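Local coordinates for transcription factor SPN1 (Saccharomyces cerevisiae, PDB 3NFQ), which takes part in regulating RNA polymerase II transcription, interacting with SPT6 and possibly acting in both TBP recruitment and post-recruitment steps, at residues A[27-32]-A[50-55]; A[70-75]-A[107-112]; A[76-81]-A[119-124]; A[91-96]-A[132-137]. All blocks are in the same frame, centred on the assembly; numbering follows the deposited sequence.

Contact 1: A[27-32]-A[50-55]; sequences IAAQLD and MQKVKL
D32 turns its carboxylate toward the N-terminal end of helix 51-63, where it meets two successive backbone N-H groups and a lysine. OD1 takes the N-H of Q51 on its syn lone pair, at 2.8 Å and 155°. OD2 is gripped twice: K52 N comes from 35° above the carboxylate plane, and K52 NZ forms a salt bridge on the anti lone pair, at 3.0 Å from OD2. The lysine chain can reach back because it bends at its last two torsions. A water also donates to OD2, at 2.7 Å, and accepts from V53 N; another joins K52 NZ to A29 O. Beside this polar patch the two consecutive helices form a roughly antiparallel pair (149° between the short segments) and come close at A28, whose CB rests 3.7 Å from Q51 CB; so small a residue lets the backbones approach. L31 CB lies beside Q51 CG at 3.8 Å, packing on the aliphatic part of the glutamine. Helix 77-85 adds W84 against A29 and K52. Aspartate suits the site because a short carboxylate can span adjacent N-H groups, and their partial positive charge, with the lysine, would probably stabilise its ionised form.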
loop_
_atom_site.group_PDB
_atom_site.type_symbol
_atom_site.label_atom_id
_atom_site.label_comp_id
_atom_site.label_asym_id
_atom_site.label_seq_id
_atom_site.Cartn_x
_atom_site.Cartn_y
_atom_site.Cartn_z
ATOM N N ILE A 27 5.163 -1.223 11.040
ATOM C CA ILE A 27 5.366 -2.215 12.119
ATOM C C ILE A 27 4.611 -3.481 11.757
ATOM O O ILE A 27 5.106 -4.584 11.871
ATOM C CB ILE A 27 4.850 -1.678 13.473
ATOM C CG1 ILE A 27 5.817 -0.618 14.004
ATOM C CG2 ILE A 27 4.676 -2.859 14.475
ATOM C CD1 ILE A 27 5.192 0.368 15.041
ATOM N N ALA A 28 3.390 -3.343 11.276
ATOM C CA ALA A 28 2.656 -4.561 10.874
ATOM C C ALA A 28 3.330 -5.332 9.762
ATOM O O ALA A 28 3.388 -6.577 9.767
ATOM C CB ALA A 28 1.231 -4.205 10.479
ATOM N N ALA A 29 3.886 -4.611 8.782
ATOM C CA ALA A 29 4.524 -5.282 7.684
ATOM C C ALA A 29 5.799 -6.055 8.107
ATOM O O ALA A 29 6.065 -7.189 7.619
ATOM C CB ALA A 29 4.839 -4.280 6.613
ATOM N N GLN A 30 6.592 -5.415 8.973
ATOM C CA GLN A 30 7.797 -6.046 9.548
ATOM C C GLN A 30 7.426 -7.241 10.414
ATOM O O GLN A 30 7.988 -8.300 10.293
ATOM C CB GLN A 30 8.615 -5.015 10.360
ATOM C CG GLN A 30 10.034 -5.572 10.727
ATOM C CD GLN A 30 10.783 -6.151 9.490
ATOM O OE1 GLN A 30 10.911 -5.488 8.459
ATOM N NE2 GLN A 30 11.242 -7.416 9.593
ATOM N N LEU A 31 6.441 -7.088 11.273
ATOM C CA LEU A 31 6.002 -8.278 12.041
ATOM C C LEU A 31 5.587 -9.453 11.159
ATOM O O LEU A 31 5.966 -10.609 11.419
ATOM C CB LEU A 31 4.902 -7.941 13.043
ATOM C CG LEU A 31 5.294 -7.007 14.166
ATOM C CD1 LEU A 31 4.058 -6.524 14.862
ATOM C CD2 LEU A 31 6.251 -7.652 15.159
ATOM N N ASP A 32 4.791 -9.180 10.125
ATOM C CA ASP A 32 4.363 -10.223 9.196
ATOM C C ASP A 32 5.555 -10.852 8.439
ATOM O O ASP A 32 5.602 -12.055 8.241
ATOM C CB ASP A 32 3.324 -9.646 8.208
ATOM C CG ASP A 32 1.934 -9.526 8.838
ATOM O OD1 ASP A 32 1.826 -9.926 10.021
ATOM O OD2 ASP A 32 0.972 -9.043 8.172
HETATM N N MSE A 50 -0.718 -12.065 10.434
HETATM C CA MSE A 50 -2.010 -11.428 10.549
HETATM C C MSE A 50 -1.962 -9.951 10.828
HETATM O O MSE A 50 -3.019 -9.354 10.899
HETATM C CB MSE A 50 -2.848 -12.084 11.674
HETATM C CG MSE A 50 -3.000 -13.569 11.497
HETATM SE SE MSE A 50 -4.297 -14.215 12.899
HETATM C CE MSE A 50 -3.246 -13.688 14.630
ATOM N N GLN A 51 -0.787 -9.330 10.982
ATOM C CA GLN A 51 -0.804 -7.961 11.471
ATOM C C GLN A 51 -1.406 -6.976 10.457
ATOM O O GLN A 51 -2.200 -6.111 10.840
ATOM C CB GLN A 51 0.564 -7.481 11.963
ATOM C CG GLN A 51 1.126 -8.296 13.166
ATOM C CD GLN A 51 0.139 -8.269 14.354
ATOM O OE1 GLN A 51 -0.461 -9.279 14.630
ATOM N NE2 GLN A 51 -0.036 -7.112 15.008
ATOM N N LYS A 52 -0.963 -7.054 9.209
ATOM C CA LYS A 52 -1.546 -6.208 8.157
ATOM C C LYS A 52 -3.060 -6.393 8.020
ATOM O O LYS A 52 -3.785 -5.400 7.988
ATOM C CB LYS A 52 -0.880 -6.484 6.817
ATOM C CG LYS A 52 0.586 -6.156 6.812
ATOM C CD LYS A 52 1.060 -6.220 5.327
ATOM C CE LYS A 52 1.035 -7.609 4.625
ATOM N NZ LYS A 52 1.916 -8.592 5.413
ATOM N N VAL A 53 -3.536 -7.631 7.977
ATOM C CA VAL A 53 -5.006 -7.840 7.829
ATOM C C VAL A 53 -5.772 -7.299 8.981
ATOM O O VAL A 53 -6.880 -6.813 8.806
ATOM C CB VAL A 53 -5.450 -9.311 7.522
ATOM C CG1 VAL A 53 -4.855 -9.792 6.233
ATOM C CG2 VAL A 53 -5.111 -10.281 8.638
ATOM N N LYS A 54 -5.192 -7.336 10.183
ATOM C CA LYS A 54 -5.896 -6.736 11.293
ATOM C C LYS A 54 -5.970 -5.243 11.190
ATOM O O LYS A 54 -6.904 -4.651 11.698
ATOM C CB LYS A 54 -5.214 -7.050 12.627
ATOM C CG LYS A 54 -5.352 -8.492 13.035
ATOM C CD LYS A 54 -4.794 -8.618 14.471
ATOM C CE LYS A 54 -4.617 -10.061 14.842
ATOM N NZ LYS A 54 -3.711 -10.201 16.045
ATOM N N LEU A 55 -4.917 -4.614 10.630
ATOM C CA LEU A 55 -4.879 -3.191 10.476
ATOM C C LEU A 55 -5.606 -2.724 9.199
ATOM O O LEU A 55 -5.968 -1.576 9.099
ATOM C CB LEU A 55 -3.433 -2.692 10.468
ATOM C CG LEU A 55 -3.110 -1.197 10.494
ATOM C CD1 LEU A 55 -3.780 -0.393 11.672
ATOM C CD2 LEU A 55 -1.604 -1.029 10.549
HETATM O O HOH W 1 4.662 -7.642 5.316
HETATM O O HOH W 2 -1.518 -9.903 7.464
#

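Contact 2: A[70-75]-A[107-112]; sequences DTILDN and NDLPVK
L73 reaches from the last turn of helix 69-74 into the loop 107-112, and its two methyl groups share out the partners there. The contact between the segments is apolar, with no hydrogen bond crossing it. CD1 of L73 lies 3.9 Å from P110 CG, against the proline ring, while CD2 turns to L109 CD1 at 4.2 Å and to V111 CG2 at 4.4 Å. With CG opposite the carbonyl carbon (chi1 -69°), the leucine fork extends toward the loop and can straddle these three residues. I72 adds a second point: its CG2 branch meets L109 CD1 at 4.0 Å, so that one methyl of L109 is shared by neighbouring residues of the helix. Branched aliphatic side chains suit such a place, since each offers two separately directed carbon ends.

A second kind of contact involves backbone. The carbonyl O of P110 lies 3.6 Å from L73 CD1, a van der Waals touch between a polar atom and a methyl. The loop keeps its shape by an inverse gamma turn centred on P110, in which V111 N donates to L109 O at 2.8 Å; proline fits because its ring already restricts phi to about the -75° found here. Either side of the turn, L109 and V111 both touch the same neighbour.

That neighbour is L78 of helix 77-85, which L73 touches too. H115 of helix 113-119 also meets L73, and L116 of that helix and W149 of helix 136-149 touch V111. T71 turns to helix 10-42, so helix 69-74 is wedged between the long N-terminal helix and this loop.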
loop_
_atom_site.group_PDB
_atom_site.type_symbol
_atom_site.label_atom_id
_atom_site.label_comp_id
_atom_site.label_asym_id
_atom_site.label_seq_id
_atom_site.Cartn_x
_atom_site.Cartn_y
_atom_site.Cartn_z
ATOM N N ASP A 70 -5.005 15.333 1.112
ATOM C CA ASP A 70 -3.850 16.207 1.258
ATOM C C ASP A 70 -2.890 15.718 2.311
ATOM O O ASP A 70 -1.698 15.623 2.037
ATOM C CB ASP A 70 -4.297 17.638 1.626
ATOM C CG ASP A 70 -4.916 18.381 0.463
ATOM O OD1 ASP A 70 -4.702 17.984 -0.707
ATOM O OD2 ASP A 70 -5.627 19.382 0.739
ATOM N N THR A 71 -3.388 15.390 3.507
ATOM C CA THR A 71 -2.512 14.928 4.591
ATOM C C THR A 71 -1.808 13.600 4.243
ATOM O O THR A 71 -0.615 13.426 4.520
ATOM C CB THR A 71 -3.275 14.649 5.898
ATOM O OG1 THR A 71 -4.223 15.706 6.175
ATOM C CG2 THR A 71 -2.278 14.513 7.044
ATOM N N ILE A 72 -2.583 12.676 3.665
ATOM C CA ILE A 72 -2.070 11.369 3.185
ATOM C C ILE A 72 -0.962 11.632 2.201
ATOM O O ILE A 72 0.145 11.092 2.343
ATOM C CB ILE A 72 -3.205 10.562 2.490
ATOM C CG1 ILE A 72 -4.152 10.078 3.557
ATOM C CG2 ILE A 72 -2.644 9.369 1.650
ATOM C CD1 ILE A 72 -5.578 9.721 3.053
ATOM N N LEU A 73 -1.237 12.467 1.213
ATOM C CA LEU A 73 -0.230 12.698 0.156
ATOM C C LEU A 73 0.965 13.498 0.660
ATOM O O LEU A 73 2.123 13.218 0.305
ATOM C CB LEU A 73 -0.871 13.384 -1.071
ATOM C CG LEU A 73 -1.848 12.488 -1.837
ATOM C CD1 LEU A 73 -2.585 13.270 -2.914
ATOM C CD2 LEU A 73 -1.186 11.276 -2.485
ATOM N N ASP A 74 0.709 14.512 1.471
ATOM C CA ASP A 74 1.809 15.350 1.984
ATOM C C ASP A 74 2.739 14.626 2.946
ATOM O O ASP A 74 3.918 14.950 2.989
ATOM C CB ASP A 74 1.270 16.611 2.641
ATOM C CG ASP A 74 0.676 17.584 1.640
ATOM O OD1 ASP A 74 0.971 17.501 0.420
ATOM O OD2 ASP A 74 -0.120 18.431 2.089
ATOM N N ASN A 75 2.239 13.652 3.711
ATOM C CA ASN A 75 3.074 12.896 4.664
ATOM C C ASN A 75 3.644 11.556 4.179
ATOM O O ASN A 75 4.091 10.754 4.995
ATOM C CB ASN A 75 2.299 12.702 5.951
ATOM C CG ASN A 75 2.033 14.027 6.630
ATOM O OD1 ASN A 75 0.949 14.609 6.494
ATOM N ND2 ASN A 75 3.062 14.568 7.248
ATOM N N ASN A 107 -7.533 4.101 -6.063
ATOM C CA ASN A 107 -8.269 4.505 -7.258
ATOM C C ASN A 107 -8.931 5.867 -7.076
ATOM O O ASN A 107 -9.158 6.595 -8.043
ATOM C CB ASN A 107 -9.293 3.433 -7.612
ATOM C CG ASN A 107 -10.036 3.766 -8.865
ATOM O OD1 ASN A 107 -11.205 4.081 -8.823
ATOM N ND2 ASN A 107 -9.328 3.850 -9.948
ATOM N N ASP A 108 -9.178 6.224 -5.825
ATOM C CA ASP A 108 -9.849 7.453 -5.439
ATOM C C ASP A 108 -8.922 8.620 -4.989
ATOM O O ASP A 108 -9.407 9.722 -4.730
ATOM C CB ASP A 108 -10.795 7.142 -4.268
ATOM C CG ASP A 108 -11.936 6.195 -4.647
ATOM O OD1 ASP A 108 -12.559 6.389 -5.714
ATOM O OD2 ASP A 108 -12.196 5.256 -3.857
ATOM N N LEU A 109 -7.614 8.385 -4.885
ATOM C CA LEU A 109 -6.674 9.365 -4.379
ATOM C C LEU A 109 -6.062 10.153 -5.507
ATOM O O LEU A 109 -5.714 9.563 -6.521
ATOM C CB LEU A 109 -5.513 8.644 -3.680
ATOM C CG LEU A 109 -5.309 8.647 -2.187
ATOM C CD1 LEU A 109 -3.910 8.064 -1.921
ATOM C CD2 LEU A 109 -5.413 10.057 -1.547
ATOM N N PRO A 110 -5.947 11.490 -5.357
ATOM C CA PRO A 110 -5.344 12.277 -6.436
ATOM C C PRO A 110 -3.801 12.165 -6.573
ATOM O O PRO A 110 -3.074 13.175 -6.477
ATOM C CB PRO A 110 -5.811 13.711 -6.136
ATOM C CG PRO A 110 -6.067 13.714 -4.651
ATOM C CD PRO A 110 -6.490 12.339 -4.271
ATOM N N VAL A 111 -3.304 10.954 -6.819
ATOM C CA VAL A 111 -1.852 10.722 -6.907
ATOM C C VAL A 111 -1.190 11.390 -8.127
ATOM O O VAL A 111 -1.701 11.325 -9.244
ATOM C CB VAL A 111 -1.597 9.213 -6.933
ATOM C CG1 VAL A 111 -0.107 8.897 -6.982
ATOM C CG2 VAL A 111 -2.267 8.567 -5.715
ATOM N N LYS A 112 -0.010 11.957 -7.920
ATOM C CA LYS A 112 0.760 12.566 -9.006
ATOM C C LYS A 112 2.137 11.919 -9.102
ATOM O O LYS A 112 2.560 11.168 -8.223
ATOM C CB LYS A 112 0.935 14.069 -8.764
ATOM C CG LYS A 112 -0.346 14.861 -8.555
ATOM C CD LYS A 112 -1.302 14.662 -9.738
ATOM C CE LYS A 112 -2.562 15.512 -9.615
ATOM N NZ LYS A 112 -3.341 15.293 -10.849
#

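Contact 3: A[76-81]-A[119-124]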
loop_
_atom_site.group_PDB
_atom_site.type_symbol
_atom_site.label_atom_id
_atom_site.label_comp_id
_atom_site.label_asym_id
_atom_site.label_seq_id
_atom_site.Cartn_x
_atom_site.Cartn_y
_atom_site.Cartn_z
ATOM N N ASN A 76 3.584 11.313 2.867
ATOM C CA ASN A 76 4.158 10.132 2.243
ATOM C C ASN A 76 3.610 8.837 2.839
ATOM O O ASN A 76 4.330 7.844 2.961
ATOM C CB ASN A 76 5.701 10.174 2.365
ATOM C CG ASN A 76 6.420 9.309 1.328
ATOM O OD1 ASN A 76 7.616 9.008 1.482
ATOM N ND2 ASN A 76 5.727 8.937 0.265
ATOM N N LEU A 77 2.334 8.822 3.215
ATOM C CA LEU A 77 1.719 7.582 3.601
ATOM C C LEU A 77 1.772 6.529 2.472
ATOM O O LEU A 77 1.807 5.326 2.717
ATOM C CB LEU A 77 0.283 7.834 4.026
ATOM C CG LEU A 77 -0.489 6.650 4.633
ATOM C CD1 LEU A 77 0.126 6.126 5.925
ATOM C CD2 LEU A 77 -1.980 7.021 4.875
ATOM N N LEU A 78 1.800 6.972 1.228
ATOM C CA LEU A 78 1.903 5.998 0.110
ATOM C C LEU A 78 3.153 5.129 0.174
ATOM O O LEU A 78 3.220 4.057 -0.382
ATOM C CB LEU A 78 1.779 6.735 -1.211
ATOM C CG LEU A 78 0.436 7.358 -1.552
ATOM C CD1 LEU A 78 0.444 7.967 -3.003
ATOM C CD2 LEU A 78 -0.619 6.282 -1.393
ATOM N N GLN A 79 4.155 5.582 0.910
ATOM C CA GLN A 79 5.337 4.740 1.113
ATOM C C GLN A 79 4.980 3.462 1.832
ATOM O O GLN A 79 5.462 2.391 1.518
ATOM C CB GLN A 79 6.388 5.479 1.954
ATOM C CG GLN A 79 7.767 4.793 1.770
ATOM C CD GLN A 79 8.822 5.493 2.589
ATOM O OE1 GLN A 79 9.885 5.869 2.073
ATOM N NE2 GLN A 79 8.513 5.718 3.852
ATOM N N SER A 80 4.215 3.602 2.894
ATOM C CA SER A 80 3.745 2.432 3.633
ATOM C C SER A 80 2.784 1.560 2.817
ATOM O O SER A 80 2.819 0.361 2.962
ATOM C CB SER A 80 3.042 2.860 4.906
ATOM O OG SER A 80 3.956 3.475 5.819
ATOM N N VAL A 81 1.927 2.176 2.006
ATOM C CA VAL A 81 1.059 1.414 1.066
ATOM C C VAL A 81 1.903 0.636 0.113
ATOM O O VAL A 81 1.686 -0.550 -0.134
ATOM C CB VAL A 81 0.093 2.350 0.296
ATOM C CG1 VAL A 81 -0.707 1.566 -0.811
ATOM C CG2 VAL A 81 -0.818 3.054 1.290
ATOM N N SER A 119 7.409 7.857 -2.820
ATOM C CA SER A 119 6.937 6.690 -2.093
ATOM C C SER A 119 7.487 5.391 -2.634
ATOM O O SER A 119 7.411 4.365 -1.966
ATOM C CB SER A 119 5.410 6.689 -2.172
ATOM O OG SER A 119 4.983 6.494 -3.502
ATOM N N GLY A 120 8.043 5.424 -3.847
ATOM C CA GLY A 120 8.421 4.212 -4.576
ATOM C C GLY A 120 7.244 3.432 -5.132
ATOM O O GLY A 120 7.416 2.345 -5.651
ATOM N N LEU A 121 6.027 3.959 -4.964
ATOM C CA LEU A 121 4.827 3.259 -5.406
ATOM C C LEU A 121 4.806 3.095 -6.916
ATOM O O LEU A 121 4.287 2.123 -7.402
ATOM C CB LEU A 121 3.553 3.987 -4.924
ATOM C CG LEU A 121 2.209 3.312 -5.129
ATOM C CD1 LEU A 121 2.101 1.949 -4.392
ATOM C CD2 LEU A 121 1.128 4.245 -4.697
ATOM N N GLY A 122 5.391 4.041 -7.662
ATOM C CA GLY A 122 5.358 3.935 -9.133
ATOM C C GLY A 122 5.944 2.620 -9.593
ATOM O O GLY A 122 5.339 1.936 -10.420
ATOM N N ARG A 123 7.158 2.272 -9.139
ATOM C CA ARG A 123 7.775 1.047 -9.655
ATOM C C ARG A 123 7.091 -0.210 -9.219
ATOM O O ARG A 123 7.109 -1.182 -9.939
ATOM C CB ARG A 123 9.275 0.929 -9.383
ATOM C CG ARG A 123 9.697 1.137 -7.989
ATOM C CD ARG A 123 11.243 1.682 -7.951
ATOM N NE ARG A 123 12.049 1.128 -9.041
ATOM C CZ ARG A 123 12.441 -0.143 -9.072
ATOM N NH1 ARG A 123 12.087 -0.926 -8.059
ATOM N NH2 ARG A 123 13.158 -0.634 -10.100
ATOM N N VAL A 124 6.425 -0.155 -8.070
ATOM C CA VAL A 124 5.621 -1.304 -7.575
ATOM C C VAL A 124 4.319 -1.481 -8.408
ATOM O O VAL A 124 3.993 -2.590 -8.842
ATOM C CB VAL A 124 5.358 -1.183 -6.062
ATOM C CG1 VAL A 124 4.412 -2.325 -5.634
ATOM C CG2 VAL A 124 6.726 -1.368 -5.249
#
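The side-chain amide of N76 meets S119 at its ND2 end, 3.3 Å from S119 CB, which lies close to the amide plane. With its CG trans to the main-chain nitrogen (chi1 -158°), N76 carries the amide from the turn before helix 77-85 across to the serine. The other segment holds an ST turn at the junction of two helices in this TFIIS N-terminal-like helical bundle: S119 OG accepts from L121 N at 3.1 Å and 158°, bridging G120, whose positive phi (73°) a glycine adopts easily. The same OG is also hydrogen-bonded to H115 O, one turn back in helix 113-119. A small residue suits the place because S119 lies tight against the start of helix 77-85, its CB 3.6 Å from L78 C and its CA 4.1 Å from the CA of Q79. Exchanging S119 for an alanine would keep the CB contacts but is likely to leave L121 N and H115 O without their shared hydroxyl partner, slackening the turn between the helices. The carbonyl O of S119 is held by R82 of helix 77-85. Apolar contact is added where L78 CD1 touches L121 CD2 at 4.1 Å.

Contact 4: A[91-96]-A[132-137]; sequences GSLPSF and KRVEAQ
R133 lays its guanidinium flat over the peptide link between G91 and S92, with G91 C 3.8 Å above the plane near its centre. One face of the group thus covers the backbone, and NE lies 3.5 Å from G91 O without a hydrogen bond; NH1 rests 3.7 Å from S92 CB. An extended arginine chain has the length to reach this link. G91 has a positive phi (96°), at which a CB would press on the carbonyl O of the residue before, so glycine suits this turn. Next along, L93 CD1 touches R133 CB and V134 CG2, the latter at 3.7 Å, its side chain crossing that of V134 at about a right angle. F96 has CG trans to the backbone N (chi1 -177°), which swings its ring over to E135 and Q137. E135 CG approaches CE1 obliquely at 3.8 Å, offering the aliphatic part of the glutamate, and Q137 NE2 comes to the ring edge, 3.9 Å from CZ, with the amide plane 74° from the ring plane. Trading F96 for an alanine would probably open a gap beside E135 CG and let the Q137 amide turn more freely.

Second-shell bonds set these groups in place. S92 OG donates to the carboxylate of D90, S131 OG holds R133 N, and S95 N-caps helix 96-107 through I98 N, fixing the helix start from which F96 projects.

Two interhelical loops thus pack at the surface of the TFIIS N-terminal-like bundle, one joining helices 77-85 and 96-107, the other helices 121-130 and 136-149. F127 and Y128 of helix 121-130 back L93, and L138 of helix 136-149 meets F96.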
loop_
_atom_site.group_PDB
_atom_site.type_symbol
_atom_site.label_atom_id
_atom_site.label_comp_id
_atom_site.label_asym_id
_atom_site.label_seq_id
_atom_site.Cartn_x
_atom_site.Cartn_y
_atom_site.Cartn_z
ATOM N N GLY A 91 9.429 -12.956 -5.384
ATOM C CA GLY A 91 8.429 -12.519 -6.326
ATOM C C GLY A 91 7.020 -12.628 -5.800
ATOM O O GLY A 91 6.083 -12.209 -6.481
ATOM N N SER A 92 6.870 -13.146 -4.579
ATOM C CA SER A 92 5.527 -13.395 -4.036
ATOM C C SER A 92 4.859 -12.103 -3.530
ATOM O O SER A 92 5.524 -11.128 -3.149
ATOM C CB SER A 92 5.579 -14.461 -2.971
ATOM O OG SER A 92 6.228 -13.938 -1.850
ATOM N N LEU A 93 3.528 -12.122 -3.517
ATOM C CA LEU A 93 2.755 -10.939 -3.313
ATOM C C LEU A 93 1.903 -11.059 -2.040
ATOM O O LEU A 93 1.710 -12.174 -1.536
ATOM C CB LEU A 93 1.869 -10.760 -4.542
ATOM C CG LEU A 93 2.703 -10.403 -5.777
ATOM C CD1 LEU A 93 1.815 -10.515 -6.948
ATOM C CD2 LEU A 93 3.310 -8.974 -5.570
ATOM N N PRO A 94 1.413 -9.931 -1.517
ATOM C CA PRO A 94 0.454 -10.107 -0.389
ATOM C C PRO A 94 -0.807 -10.772 -0.880
ATOM O O PRO A 94 -0.987 -11.027 -2.067
ATOM C CB PRO A 94 0.162 -8.676 0.053
ATOM C CG PRO A 94 0.380 -7.814 -1.280
ATOM C CD PRO A 94 1.587 -8.513 -1.900
ATOM N N SER A 95 -1.757 -10.993 0.042
ATOM C CA SER A 95 -2.935 -11.687 -0.341
ATOM C C SER A 95 -3.753 -10.854 -1.321
ATOM O O SER A 95 -3.629 -9.607 -1.382
ATOM C CB SER A 95 -3.765 -11.906 0.942
ATOM O OG SER A 95 -4.250 -10.679 1.448
ATOM N N PHE A 96 -4.652 -11.538 -2.032
ATOM C CA PHE A 96 -5.562 -10.900 -2.924
ATOM C C PHE A 96 -6.368 -9.816 -2.204
ATOM O O PHE A 96 -6.605 -8.740 -2.752
ATOM C CB PHE A 96 -6.562 -11.923 -3.508
ATOM C CG PHE A 96 -7.512 -11.314 -4.506
ATOM C CD1 PHE A 96 -7.062 -10.957 -5.760
ATOM C CD2 PHE A 96 -8.841 -11.031 -4.179
ATOM C CE1 PHE A 96 -7.924 -10.404 -6.720
ATOM C CE2 PHE A 96 -9.697 -10.421 -5.133
ATOM C CZ PHE A 96 -9.230 -10.125 -6.418
ATOM N N LYS A 132 3.233 -12.173 -13.690
ATOM C CA LYS A 132 2.320 -13.283 -13.974
ATOM C C LYS A 132 1.490 -13.713 -12.789
ATOM O O LYS A 132 0.540 -14.469 -12.950
ATOM C CB LYS A 132 3.096 -14.514 -14.444
ATOM C CG LYS A 132 4.016 -14.271 -15.638
ATOM C CD LYS A 132 3.275 -13.664 -16.824
ATOM C CE LYS A 132 4.300 -13.168 -17.853
ATOM N NZ LYS A 132 3.669 -12.728 -19.137
ATOM N N ARG A 133 1.834 -13.250 -11.599
ATOM C CA ARG A 133 1.098 -13.681 -10.386
ATOM C C ARG A 133 -0.136 -12.862 -10.055
ATOM O O ARG A 133 -0.874 -13.187 -9.094
ATOM C CB ARG A 133 2.015 -13.624 -9.178
ATOM C CG ARG A 133 3.257 -14.449 -9.341
ATOM C CD ARG A 133 3.769 -14.720 -7.969
ATOM N NE ARG A 133 5.120 -15.263 -7.991
ATOM C CZ ARG A 133 5.617 -16.047 -7.045
ATOM N NH1 ARG A 133 4.864 -16.416 -6.007
ATOM N NH2 ARG A 133 6.867 -16.467 -7.152
ATOM N N VAL A 134 -0.356 -11.783 -10.799
ATOM C CA VAL A 134 -1.420 -10.825 -10.462
ATOM C C VAL A 134 -2.662 -11.175 -11.249
ATOM O O VAL A 134 -2.579 -11.489 -12.392
ATOM C CB VAL A 134 -0.970 -9.374 -10.774
ATOM C CG1 VAL A 134 -2.069 -8.350 -10.488
ATOM C CG2 VAL A 134 0.288 -9.048 -9.975
ATOM N N GLU A 135 -3.812 -11.153 -10.607
ATOM C CA GLU A 135 -5.081 -11.358 -11.277
ATOM C C GLU A 135 -5.346 -10.272 -12.286
ATOM O O GLU A 135 -5.074 -9.120 -12.027
ATOM C CB GLU A 135 -6.166 -11.338 -10.216
ATOM C CG GLU A 135 -6.101 -12.567 -9.323
ATOM C CD GLU A 135 -6.143 -13.889 -10.141
ATOM O OE1 GLU A 135 -7.070 -14.035 -10.978
ATOM O OE2 GLU A 135 -5.245 -14.743 -9.966
ATOM N N ALA A 136 -5.882 -10.641 -13.453
ATOM C CA ALA A 136 -6.026 -9.674 -14.537
ATOM C C ALA A 136 -6.741 -8.446 -14.139
ATOM O O ALA A 136 -6.374 -7.349 -14.572
ATOM C CB ALA A 136 -6.701 -10.314 -15.783
ATOM N N GLN A 137 -7.793 -8.552 -13.310
ATOM C CA GLN A 137 -8.525 -7.341 -13.026
ATOM C C GLN A 137 -7.637 -6.309 -12.290
ATOM O O GLN A 137 -7.773 -5.120 -12.505
ATOM C CB GLN A 137 -9.817 -7.598 -12.213
ATOM C CG GLN A 137 -9.459 -7.827 -10.780
ATOM C CD GLN A 137 -10.553 -8.452 -9.916
ATOM O OE1 GLN A 137 -11.207 -7.756 -9.113
ATOM N NE2 GLN A 137 -10.710 -9.793 -10.031
#

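The four contacts tie together an all-helical domain. Contact 1 closes first along the chain, pairing helices 10-42 and 51-63, before the segments of contacts 2, 3 and 4 begin; those three interleave, so helices 69-74 and 77-85 and the loop after them are each matched with later parts. Contact 3 is the most central, 7 Å from the chain centre. Contact 2 touches it through L78, their centres about 11 Å apart. Contacts 2 and 4 lie on opposite sides of the chain's centre, their own centres about 24 Å apart; those of contacts 1 and 4 are about 18 Å apart. The interleaving binds successive helices into one compact, TFIIS N-terminal-like domain of this transcription factor.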